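PDB 3DWO: probable outer membrane protein from Pseudomonas aeruginosa, which probably carries long-chain fatty acids or other hydrophobic compounds across the bacterial outer membrane, as a beta-barrel channel of the FadL family. Local coordinates for residues 30-35 against 99-104; 114-119 against 142-147; 164-169 against 208-213; 235-240 against 279-284. All blocks are in the same frame, centred on the assembly; numbering follows the deposited sequence.

Contact 1 (30-35 against 99-104). With C8E ((hydroxyethyloxy)tri(ethyloxy)octane), chain L.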
# COMPACT_ATOMS: atom_id res chain seq x y z
N ALA A 30 14.37 -8.43 12.63
CA ALA A 30 14.46 -7.20 13.41
C ALA A 30 13.13 -6.44 13.40
O ALA A 30 12.83 -5.68 14.32
CB ALA A 30 15.58 -6.32 12.86
N PHE A 31 12.33 -6.65 12.36
CA PHE A 31 11.04 -5.97 12.26
C PHE A 31 9.85 -6.92 12.23
O PHE A 31 8.92 -6.78 13.02
CB PHE A 31 11.02 -5.08 11.01
CG PHE A 31 9.68 -4.43 10.75
CD1 PHE A 31 9.21 -3.43 11.60
CD2 PHE A 31 8.90 -4.81 9.67
CE1 PHE A 31 7.97 -2.84 11.38
CE2 PHE A 31 7.65 -4.22 9.44
CZ PHE A 31 7.19 -3.23 10.29
N ASN A 32 9.89 -7.89 11.32
CA ASN A 32 8.80 -8.84 11.15
C ASN A 32 8.43 -9.66 12.39
O ASN A 32 7.25 -9.82 12.71
CB ASN A 32 9.12 -9.72 9.94
CG ASN A 32 9.27 -8.90 8.66
OD1 ASN A 32 8.37 -8.13 8.31
ND2 ASN A 32 10.40 -9.04 7.98
N ASN A 33 9.43 -10.20 13.09
CA ASN A 33 9.18 -10.93 14.33
C ASN A 33 10.47 -10.81 15.12
O ASN A 33 11.36 -11.65 15.01
CB ASN A 33 8.84 -12.41 14.10
CG ASN A 33 8.23 -13.06 15.34
OD1 ASN A 33 8.67 -12.81 16.47
ND2 ASN A 33 7.21 -13.89 15.14
N PRO A 34 10.58 -9.74 15.92
CA PRO A 34 11.78 -9.50 16.74
C PRO A 34 12.18 -10.67 17.65
O PRO A 34 13.35 -10.84 17.95
CB PRO A 34 11.42 -8.23 17.51
CG PRO A 34 9.92 -8.29 17.60
CD PRO A 34 9.53 -8.76 16.23
N ALA A 35 11.21 -11.47 18.08
CA ALA A 35 11.50 -12.60 18.95
C ALA A 35 12.49 -13.58 18.32
O ALA A 35 13.35 -14.12 19.00
CB ALA A 35 10.21 -13.32 19.33
N THR A 99 15.38 -1.61 1.59
CA THR A 99 15.05 -2.20 2.88
C THR A 99 16.36 -2.57 3.56
O THR A 99 17.26 -3.12 2.93
CB THR A 99 14.15 -3.44 2.71
OG1 THR A 99 12.85 -3.03 2.27
CG2 THR A 99 14.02 -4.18 4.03
N GLY A 100 16.48 -2.23 4.84
CA GLY A 100 17.69 -2.53 5.57
C GLY A 100 17.45 -3.19 6.90
O GLY A 100 16.51 -2.84 7.62
N PHE A 101 18.29 -4.17 7.24
CA PHE A 101 18.16 -4.87 8.51
C PHE A 101 19.51 -5.05 9.18
O PHE A 101 20.52 -5.34 8.53
CB PHE A 101 17.53 -6.25 8.29
CG PHE A 101 16.12 -6.21 7.76
CD1 PHE A 101 15.08 -5.74 8.55
CD2 PHE A 101 15.84 -6.64 6.47
CE1 PHE A 101 13.77 -5.71 8.06
CE2 PHE A 101 14.54 -6.62 5.97
CZ PHE A 101 13.50 -6.15 6.77
N LEU A 102 19.51 -4.88 10.49
CA LEU A 102 20.72 -5.04 11.28
C LEU A 102 20.36 -5.75 12.57
O LEU A 102 19.44 -5.33 13.29
CB LEU A 102 21.35 -3.68 11.58
CG LEU A 102 22.57 -3.73 12.51
CD1 LEU A 102 23.67 -4.55 11.87
CD2 LEU A 102 23.04 -2.31 12.78
N VAL A 103 21.06 -6.84 12.86
CA VAL A 103 20.82 -7.59 14.09
C VAL A 103 22.13 -7.71 14.86
O VAL A 103 23.14 -8.15 14.32
CB VAL A 103 20.27 -8.99 13.80
CG1 VAL A 103 20.13 -9.76 15.10
CG2 VAL A 103 18.92 -8.88 13.10
N VAL A 104 22.09 -7.30 16.12
CA VAL A 104 23.27 -7.32 16.98
C VAL A 104 22.98 -7.98 18.32
O VAL A 104 22.38 -7.37 19.20
CB VAL A 104 23.76 -5.89 17.26
CG1 VAL A 104 25.01 -5.93 18.12
CG2 VAL A 104 24.03 -5.16 15.96
C1 C8E L . 18.49 1.18 9.68
C2 C8E L . 19.51 0.16 9.52
C3 C8E L . 19.59 -0.43 8.19
C4 C8E L . 20.69 -1.37 8.19
C5 C8E L . 21.62 -1.03 7.09
C6 C8E L . 22.62 -2.06 6.93
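Phe101 and Ala30 meet where helix 29-32, in the barrel interior, packs on strand 93-105 of the wall, and every contact between 30-35 and 99-104 is made without a hydrogen bond. The ring of Phe101 takes CB of Phe31 at its edge, near the ring plane, with CE1 and CB 4.1 Å apart. Ala30 CB lies obliquely to the same ring, 4.4 Å from Phe101 CD1, and also rests 4.2 Å from Val103 CG2 and 4.0 Å from Leu102 O. Farther along the ring, the amide of Asn32 approaches obliquely, its ND2 4.4 Å from Phe101 CZ; the polar end of Asn32 is held by Thr7, through OD1.

The first torsion of Phe31 explains why its ring is not the part that meets Phe101. CG stands opposite the backbone N (chi1 175°), which leads the ring away from strand 99-104 while CB stays against Phe101. There the Phe31 ring makes edge-to-face contacts with Phe215 and His233. A hydrogen bond between the carbonyl O of Ala30 and the hydroxyl OG of Ser149 ties the helix to strand 138-153. On the strand, Gly100 presents only backbone to the detergent, its C 3.7 Å from C3 of C8E.

With 184 Å² buried and only apolar or weakly polar touches, the helix is held against this strand by shape and dispersion, and directional bonds come from residues around it.

Contact 2 (114-119 against 142-147). With C8E ((hydroxyethyloxy)tri(ethyloxy)octane), chain L.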
# COMPACT_ATOMS: atom_id res chain seq x y z
N LEU A 114 17.63 -3.31 14.21
CA LEU A 114 17.46 -2.02 13.55
C LEU A 114 17.03 -2.27 12.11
O LEU A 114 17.50 -3.22 11.49
CB LEU A 114 18.79 -1.26 13.54
CG LEU A 114 18.92 0.07 14.28
CD1 LEU A 114 18.25 -0.02 15.63
CD2 LEU A 114 20.39 0.41 14.42
N SER A 115 16.15 -1.44 11.58
CA SER A 115 15.72 -1.64 10.20
C SER A 115 15.06 -0.44 9.55
O SER A 115 14.52 0.44 10.22
CB SER A 115 14.77 -2.84 10.11
OG SER A 115 13.46 -2.49 10.52
N GLN A 116 15.13 -0.41 8.23
CA GLN A 116 14.50 0.62 7.42
C GLN A 116 13.53 -0.18 6.58
O GLN A 116 13.93 -1.08 5.85
CB GLN A 116 15.53 1.33 6.55
CG GLN A 116 14.92 2.21 5.47
CD GLN A 116 14.65 1.44 4.20
OE1 GLN A 116 15.57 0.90 3.59
NE2 GLN A 116 13.38 1.38 3.80
N VAL A 117 12.25 0.16 6.69
CA VAL A 117 11.19 -0.56 5.99
C VAL A 117 10.22 0.35 5.23
O VAL A 117 10.19 1.57 5.43
CB VAL A 117 10.41 -1.42 7.02
CG1 VAL A 117 9.07 -1.84 6.46
CG2 VAL A 117 11.23 -2.66 7.38
N VAL A 118 9.43 -0.26 4.34
CA VAL A 118 8.43 0.44 3.54
C VAL A 118 7.11 -0.32 3.70
O VAL A 118 6.75 -1.15 2.86
CB VAL A 118 8.83 0.46 2.04
CG1 VAL A 118 7.87 1.35 1.26
CG2 VAL A 118 10.26 0.98 1.89
N PRO A 119 6.37 -0.04 4.78
CA PRO A 119 5.09 -0.70 5.08
C PRO A 119 3.95 -0.42 4.10
O PRO A 119 3.12 -1.30 3.84
CB PRO A 119 4.73 -0.17 6.48
CG PRO A 119 6.05 0.28 7.04
CD PRO A 119 6.72 0.90 5.86
N GLU A 142 3.11 6.52 0.15
CA GLU A 142 4.31 5.80 0.52
C GLU A 142 4.60 6.03 1.99
O GLU A 142 4.51 7.16 2.47
CB GLU A 142 5.53 6.20 -0.32
CG GLU A 142 6.80 5.49 0.19
CD GLU A 142 7.90 5.34 -0.86
OE1 GLU A 142 7.92 6.13 -1.83
OE2 GLU A 142 8.76 4.44 -0.71
N THR A 143 4.92 4.95 2.68
CA THR A 143 5.25 4.99 4.10
C THR A 143 6.60 4.34 4.29
O THR A 143 6.82 3.20 3.87
CB THR A 143 4.21 4.21 4.94
OG1 THR A 143 2.94 4.88 4.89
CG2 THR A 143 4.66 4.09 6.39
N ILE A 144 7.53 5.06 4.91
CA ILE A 144 8.85 4.53 5.17
C ILE A 144 9.06 4.60 6.67
O ILE A 144 8.75 5.62 7.29
CB ILE A 144 9.94 5.33 4.45
CG1 ILE A 144 9.73 5.26 2.94
CG2 ILE A 144 11.31 4.78 4.80
CD1 ILE A 144 10.77 6.03 2.15
N GLY A 145 9.58 3.53 7.26
CA GLY A 145 9.80 3.54 8.69
C GLY A 145 11.18 3.10 9.14
O GLY A 145 11.83 2.29 8.48
N LEU A 146 11.62 3.67 10.26
CA LEU A 146 12.90 3.33 10.86
C LEU A 146 12.51 2.58 12.14
O LEU A 146 11.65 3.04 12.89
CB LEU A 146 13.70 4.60 11.18
CG LEU A 146 14.02 5.41 9.91
CD1 LEU A 146 14.85 6.64 10.26
CD2 LEU A 146 14.76 4.52 8.92
N THR A 147 13.13 1.44 12.37
CA THR A 147 12.77 0.60 13.51
C THR A 147 13.88 0.24 14.49
O THR A 147 15.06 0.19 14.14
CB THR A 147 12.14 -0.72 12.99
OG1 THR A 147 10.91 -0.42 12.31
CG2 THR A 147 11.86 -1.67 14.12
C1 C8E L . 18.49 1.18 9.68
C2 C8E L . 19.51 0.16 9.52
C3 C8E L . 19.59 -0.43 8.19
C4 C8E L . 20.69 -1.37 8.19
C5 C8E L . 21.62 -1.03 7.09
C6 C8E L . 22.62 -2.06 6.93
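Ser115 and Thr147 face each other as a hydrogen-bonded pair in the antiparallel wall of the FadL-type beta-barrel, where strands 110-125 and 138-153 are neighbours. Their side chains share the face that also carries Val117, which is turned to the barrel interior and touched by Phe31. Ser115 has OG between its backbone N and carbonyl carbon (chi1 79°), and this directs the hydroxyl at Thr147 CB, 3.3 Å away. The two hydroxyls do not bond to each other: OG and Thr147 OG1 are 3.7 Å apart, and neither has a polar partner in the model although both are buried.

On the other face, Gln116 and Leu146 form a non-hydrogen-bonded pair whose side chains pass at an oblique angle, Gln116 CB lying 4.0 Å from Leu146 CD2. Gln116 bends at its second torsion, bringing NE2 beside Ile144 CG2; that same NE2 donates to Pro98 O on strand 93-105, the neighbour on the other side.

One residue further along, Val117 and Gly145 exchange two nearly straight bonds, Val117 N to Gly145 O and Gly145 N to Val117 O, with N-H...O angles of 170° and 166°. Beyond them Pro119, with no N-H, cannot donate to Thr143 O; the pairing resumes with the backbone bond of Thr143 to Met120. The proline ring stands at about a right angle to Thr143, with CD 3.8 Å from Thr143 CG2. Thr143 OG1 turns instead to Thr169. At this end, Pro119 CD sits 3.0 Å from Thr143 O.

Contact 3 (164-169 against 208-213). With C8E ((hydroxyethyloxy)tri(ethyloxy)octane), chain M.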
# COMPACT_ATOMS: atom_id res chain seq x y z
N VAL A 164 9.71 -0.68 18.31
CA VAL A 164 9.00 0.55 18.01
C VAL A 164 9.39 0.98 16.61
O VAL A 164 10.55 0.85 16.22
CB VAL A 164 9.39 1.69 18.96
CG1 VAL A 164 10.90 1.87 18.94
CG2 VAL A 164 8.71 2.98 18.55
N ILE A 165 8.43 1.47 15.85
CA ILE A 165 8.72 1.93 14.50
C ILE A 165 8.35 3.40 14.38
O ILE A 165 7.25 3.80 14.78
CB ILE A 165 7.94 1.11 13.45
CG1 ILE A 165 8.06 1.77 12.07
CG2 ILE A 165 6.49 0.96 13.87
CD1 ILE A 165 7.37 0.99 10.96
N ILE A 166 9.27 4.21 13.88
CA ILE A 166 8.98 5.63 13.69
C ILE A 166 8.68 5.71 12.21
O ILE A 166 9.56 5.52 11.36
CB ILE A 166 10.17 6.53 14.05
CG1 ILE A 166 10.57 6.30 15.50
CG2 ILE A 166 9.76 7.99 13.88
CD1 ILE A 166 9.44 6.55 16.51
N GLN A 167 7.43 5.99 11.92
CA GLN A 167 6.92 6.02 10.57
C GLN A 167 6.64 7.40 9.96
O GLN A 167 6.16 8.32 10.61
CB GLN A 167 5.66 5.15 10.56
CG GLN A 167 4.80 5.25 9.36
CD GLN A 167 4.05 6.54 9.31
OE1 GLN A 167 3.91 7.12 8.24
NE2 GLN A 167 3.55 7.00 10.45
N ARG A 168 6.96 7.52 8.67
CA ARG A 168 6.71 8.74 7.93
C ARG A 168 5.90 8.40 6.69
O ARG A 168 6.33 7.61 5.85
CB ARG A 168 8.03 9.40 7.54
CG ARG A 168 7.88 10.50 6.50
CD ARG A 168 7.11 11.69 7.03
NE ARG A 168 6.81 12.64 5.96
CZ ARG A 168 7.72 13.17 5.15
NH1 ARG A 168 8.99 12.83 5.27
NH2 ARG A 168 7.35 14.02 4.20
N THR A 169 4.71 8.98 6.57
CA THR A 169 3.85 8.74 5.43
C THR A 169 3.60 10.01 4.64
O THR A 169 3.34 11.06 5.21
CB THR A 169 2.45 8.22 5.86
OG1 THR A 169 2.57 6.94 6.47
CG2 THR A 169 1.53 8.12 4.65
N ASP A 208 1.22 14.79 4.75
CA ASP A 208 2.32 14.00 5.29
C ASP A 208 2.16 13.87 6.80
O ASP A 208 1.45 14.65 7.42
CB ASP A 208 3.65 14.70 5.00
CG ASP A 208 3.85 15.00 3.53
OD1 ASP A 208 4.32 14.10 2.79
OD2 ASP A 208 3.55 16.14 3.09
N ASN A 209 2.85 12.88 7.38
CA ASN A 209 2.81 12.68 8.82
C ASN A 209 3.86 11.70 9.31
O ASN A 209 4.23 10.75 8.62
CB ASN A 209 1.43 12.17 9.28
CG ASN A 209 1.33 12.08 10.80
OD1 ASN A 209 1.48 13.08 11.49
ND2 ASN A 209 1.09 10.88 11.32
N THR A 210 4.34 11.95 10.53
CA THR A 210 5.33 11.10 11.17
C THR A 210 4.75 10.73 12.53
O THR A 210 4.35 11.61 13.30
CB THR A 210 6.66 11.85 11.38
OG1 THR A 210 7.19 12.24 10.10
CG2 THR A 210 7.68 10.95 12.08
N SER A 211 4.67 9.44 12.82
CA SER A 211 4.14 8.97 14.09
C SER A 211 4.75 7.61 14.44
O SER A 211 5.24 6.90 13.57
CB SER A 211 2.61 8.87 14.04
OG SER A 211 2.19 7.89 13.12
N PRO A 212 4.69 7.22 15.73
CA PRO A 212 5.23 5.96 16.25
C PRO A 212 4.27 4.78 16.21
O PRO A 212 3.05 4.94 16.34
CB PRO A 212 5.60 6.30 17.69
CG PRO A 212 5.32 7.80 17.84
CD PRO A 212 4.26 8.08 16.84
N GLY A 213 4.84 3.59 16.07
CA GLY A 213 4.06 2.38 16.04
C GLY A 213 4.75 1.32 16.88
O GLY A 213 5.96 1.37 17.10
C1 C8E M . 2.06 11.70 17.32
C2 C8E M . 3.21 11.50 16.46
C3 C8E M . 4.41 12.21 16.86
C4 C8E M . 5.53 11.58 16.18
C5 C8E M . 6.77 11.84 16.95
C6 C8E M . 7.37 10.59 17.34
C7 C8E M . 7.25 10.67 18.78
C8 C8E M . 8.37 9.90 19.37
O9 C8E M . 8.39 8.53 19.71
C10 C8E M . 7.45 8.04 20.67
C11 C8E M . 7.73 6.57 20.78
O12 C8E M . 8.88 6.31 21.62
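Strands 164-169 and 208-213 run antiparallel, their local axes 4.6 Å apart and 161° between directions, and six backbone hydrogen bonds join them in three hydrogen-bonded pairs: Ile165 with Gly213, Gln167 with Ser211, and Thr169 with Asn209. The straightest is Thr169 N to Asn209 O, at 168°. Between them, the non-hydrogen-bonded pairs Ile166-Pro212 and Arg168-Thr210 bring alpha carbons closer, with CA-H...O contacts such as Thr210 CA to Gln167 O.

On the face bearing Ile166, Arg168, Thr210 and Pro212, the detergent lies against Pro212 and Ile166. Ile166 CD1 touches Pro212 CB at 4.0 Å, while the proline ring lies along the C8E chain, its CG 3.5 Å from C6. Arg168 reaches over Thr210, bending at its second torsion to lay CD 3.1 Å from Thr210 OG1. Its guanidinium then meets Asp208 at the edge; NH2 and OD1 are 3.3 Å apart, a weak hydrogen bond within a salt bridge, and the two planes stand 60° apart.

On the opposite face, Ile165 CG2 packs 3.3 Å from Gly213 O, over a residue that has no side chain. Ser211 OG is bonded to Arg237 O on the next strand.

The chemistry therefore differs by face: an apolar patch beside a charged pair on the outer surface, where a detergent tail can lie, and mixed packing on the inner face, where a serine hydroxyl bonds to strand 226-248.

Contact 4 (235-240 against 279-284). With SO4 (sulfate ion), chain B.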
# COMPACT_ATOMS: atom_id res chain seq x y z
N LYS A 235 -2.00 -1.30 15.01
CA LYS A 235 -2.39 -0.26 14.07
C LYS A 235 -1.62 1.00 14.42
O LYS A 235 -1.40 1.28 15.60
CB LYS A 235 -3.89 0.02 14.16
CG LYS A 235 -4.34 1.20 13.32
CD LYS A 235 -5.85 1.26 13.23
CE LYS A 235 -6.47 1.52 14.58
NZ LYS A 235 -7.95 1.41 14.50
N ILE A 236 -1.21 1.75 13.41
CA ILE A 236 -0.47 2.98 13.66
C ILE A 236 -1.35 4.19 13.34
O ILE A 236 -1.69 4.43 12.17
CB ILE A 236 0.81 3.04 12.79
CG1 ILE A 236 1.67 1.79 13.05
CG2 ILE A 236 1.61 4.30 13.13
CD1 ILE A 236 2.98 1.77 12.26
N ARG A 237 -1.74 4.92 14.39
CA ARG A 237 -2.56 6.12 14.23
C ARG A 237 -1.75 7.04 13.33
O ARG A 237 -0.58 7.33 13.59
CB ARG A 237 -2.81 6.76 15.59
CG ARG A 237 -3.60 5.88 16.54
CD ARG A 237 -4.97 6.46 16.82
NE ARG A 237 -5.92 6.22 15.73
CZ ARG A 237 -7.04 6.93 15.56
NH1 ARG A 237 -7.34 7.92 16.39
NH2 ARG A 237 -7.86 6.64 14.55
N ASN A 238 -2.39 7.52 12.27
CA ASN A 238 -1.68 8.32 11.29
C ASN A 238 -2.57 9.39 10.64
O ASN A 238 -3.24 9.14 9.63
CB ASN A 238 -1.12 7.33 10.25
CG ASN A 238 -0.12 7.95 9.31
OD1 ASN A 238 0.58 8.90 9.65
ND2 ASN A 238 -0.04 7.39 8.11
N LYS A 239 -2.58 10.58 11.23
CA LYS A 239 -3.37 11.69 10.72
C LYS A 239 -2.48 12.53 9.81
O LYS A 239 -1.60 13.25 10.28
CB LYS A 239 -3.89 12.55 11.87
CG LYS A 239 -4.68 13.78 11.44
CD LYS A 239 -5.27 14.47 12.66
CE LYS A 239 -6.04 15.72 12.30
NZ LYS A 239 -6.60 16.37 13.53
N LEU A 240 -2.71 12.42 8.51
CA LEU A 240 -1.93 13.16 7.52
C LEU A 240 -2.34 14.63 7.52
O LEU A 240 -3.53 14.96 7.61
CB LEU A 240 -2.12 12.55 6.13
CG LEU A 240 -1.38 11.25 5.79
CD1 LEU A 240 -1.35 10.30 6.97
CD2 LEU A 240 -2.06 10.59 4.60
N SER A 279 -6.31 17.91 6.34
CA SER A 279 -5.88 16.70 7.03
C SER A 279 -6.72 15.52 6.55
O SER A 279 -7.78 15.71 5.95
CB SER A 279 -6.02 16.85 8.54
OG SER A 279 -7.38 16.90 8.92
N ALA A 280 -6.24 14.31 6.82
CA ALA A 280 -6.94 13.10 6.44
C ALA A 280 -6.31 11.94 7.18
O ALA A 280 -5.10 11.72 7.08
CB ALA A 280 -6.84 12.88 4.92
N ARG A 281 -7.11 11.21 7.96
CA ARG A 281 -6.59 10.06 8.69
C ARG A 281 -6.34 8.93 7.71
O ARG A 281 -7.12 8.72 6.78
CB ARG A 281 -7.58 9.56 9.75
CG ARG A 281 -7.83 10.50 10.91
CD ARG A 281 -8.26 9.70 12.14
NE ARG A 281 -7.13 8.98 12.71
CZ ARG A 281 -6.29 9.49 13.60
NH1 ARG A 281 -6.46 10.73 14.04
NH2 ARG A 281 -5.26 8.77 14.03
N LEU A 282 -5.25 8.20 7.93
CA LEU A 282 -4.89 7.06 7.09
C LEU A 282 -4.06 6.14 7.98
O LEU A 282 -2.87 5.94 7.76
CB LEU A 282 -4.09 7.53 5.87
CG LEU A 282 -3.99 6.65 4.61
CD1 LEU A 282 -3.29 5.35 4.94
CD2 LEU A 282 -5.37 6.36 4.07
N ASP A 283 -4.71 5.59 9.00
CA ASP A 283 -4.03 4.70 9.94
C ASP A 283 -3.48 3.46 9.24
O ASP A 283 -4.14 2.86 8.39
CB ASP A 283 -4.98 4.25 11.05
CG ASP A 283 -5.47 5.40 11.92
OD1 ASP A 283 -4.86 6.50 11.89
OD2 ASP A 283 -6.46 5.20 12.64
N ILE A 284 -2.26 3.07 9.61
CA ILE A 284 -1.66 1.88 9.04
C ILE A 284 -2.31 0.72 9.79
O ILE A 284 -2.18 0.60 11.01
CB ILE A 284 -0.13 1.88 9.26
CG1 ILE A 284 0.46 3.16 8.66
CG2 ILE A 284 0.49 0.65 8.59
CD1 ILE A 284 1.96 3.29 8.84
S SO4 B . -9.73 12.97 13.10
O1 SO4 B . -10.70 13.30 14.16
O2 SO4 B . -10.27 11.87 12.28
O3 SO4 B . -8.46 12.56 13.72
O4 SO4 B . -9.50 14.15 12.24
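Two arginine guanidinium groups lie flat on one another: Arg237 stacks on Arg281 with centres 3.3 Å apart and planes at 19°. Arg281 NH2 sits over the centre of the Arg237 group, and on the opposite face of the Arg281 group lies Lys239 CB. Asp283 holds the like charges together. Its OD2 accepts from Arg237 NH2 at 2.8 Å on the syn lone pair, and its OD1 takes Arg281 NH2 at 3.1 Å, also syn. OD1 is gripped a second time by the backbone N of Asn238, 2.7 Å away on the anti side, tilted out of the carboxylate plane. Arg281 further donates NH1 to O3 of a sulfate ion, probably from the crystallisation liquor, at 2.7 Å.

Regular strand pairing is interrupted between the Ile236-Ile284 bridge and the Lys239-Arg281 pair, with Asn238 O accepting from Leu282 N in between. Asn238 ND2 bonds to Leu282 O from above the carbonyl plane, and its OD1 to Asn209. Within the bridged pair, Ile236 and Ile284 point the same way, CB to CB 3.8 Å.

The Asp283 carboxylate, and in this crystal the sulfate on Arg281, probably offset the charges of the stacked pair, and Asp283 would probably be kept ionised by its three donors.

How the contacts relate
Contacts 2 and 3 are consecutive pieces of the barrel wall, joined by the Leu146 O to Ile166 N bond, with centres about 9 Å apart. Contact 4 continues the same run of strands, and packing of Thr143 on Ile284 brings it against contact 2, but there regular pairing gives way to a salt-bridge network. Contact 1 differs in kind: it is buried, and packs an interior helix on the wall without hydrogen bonds. The other three are partly buried; contacts 2 and 3 are held mainly by backbone ladders, contact 4 by a shorter, interrupted one plus side-chain charges. Contacts 1 and 2 share the detergent of chain L, and Phe31 reaches Ile165 of contact 3. Charge concentrates in contacts 3 and 4.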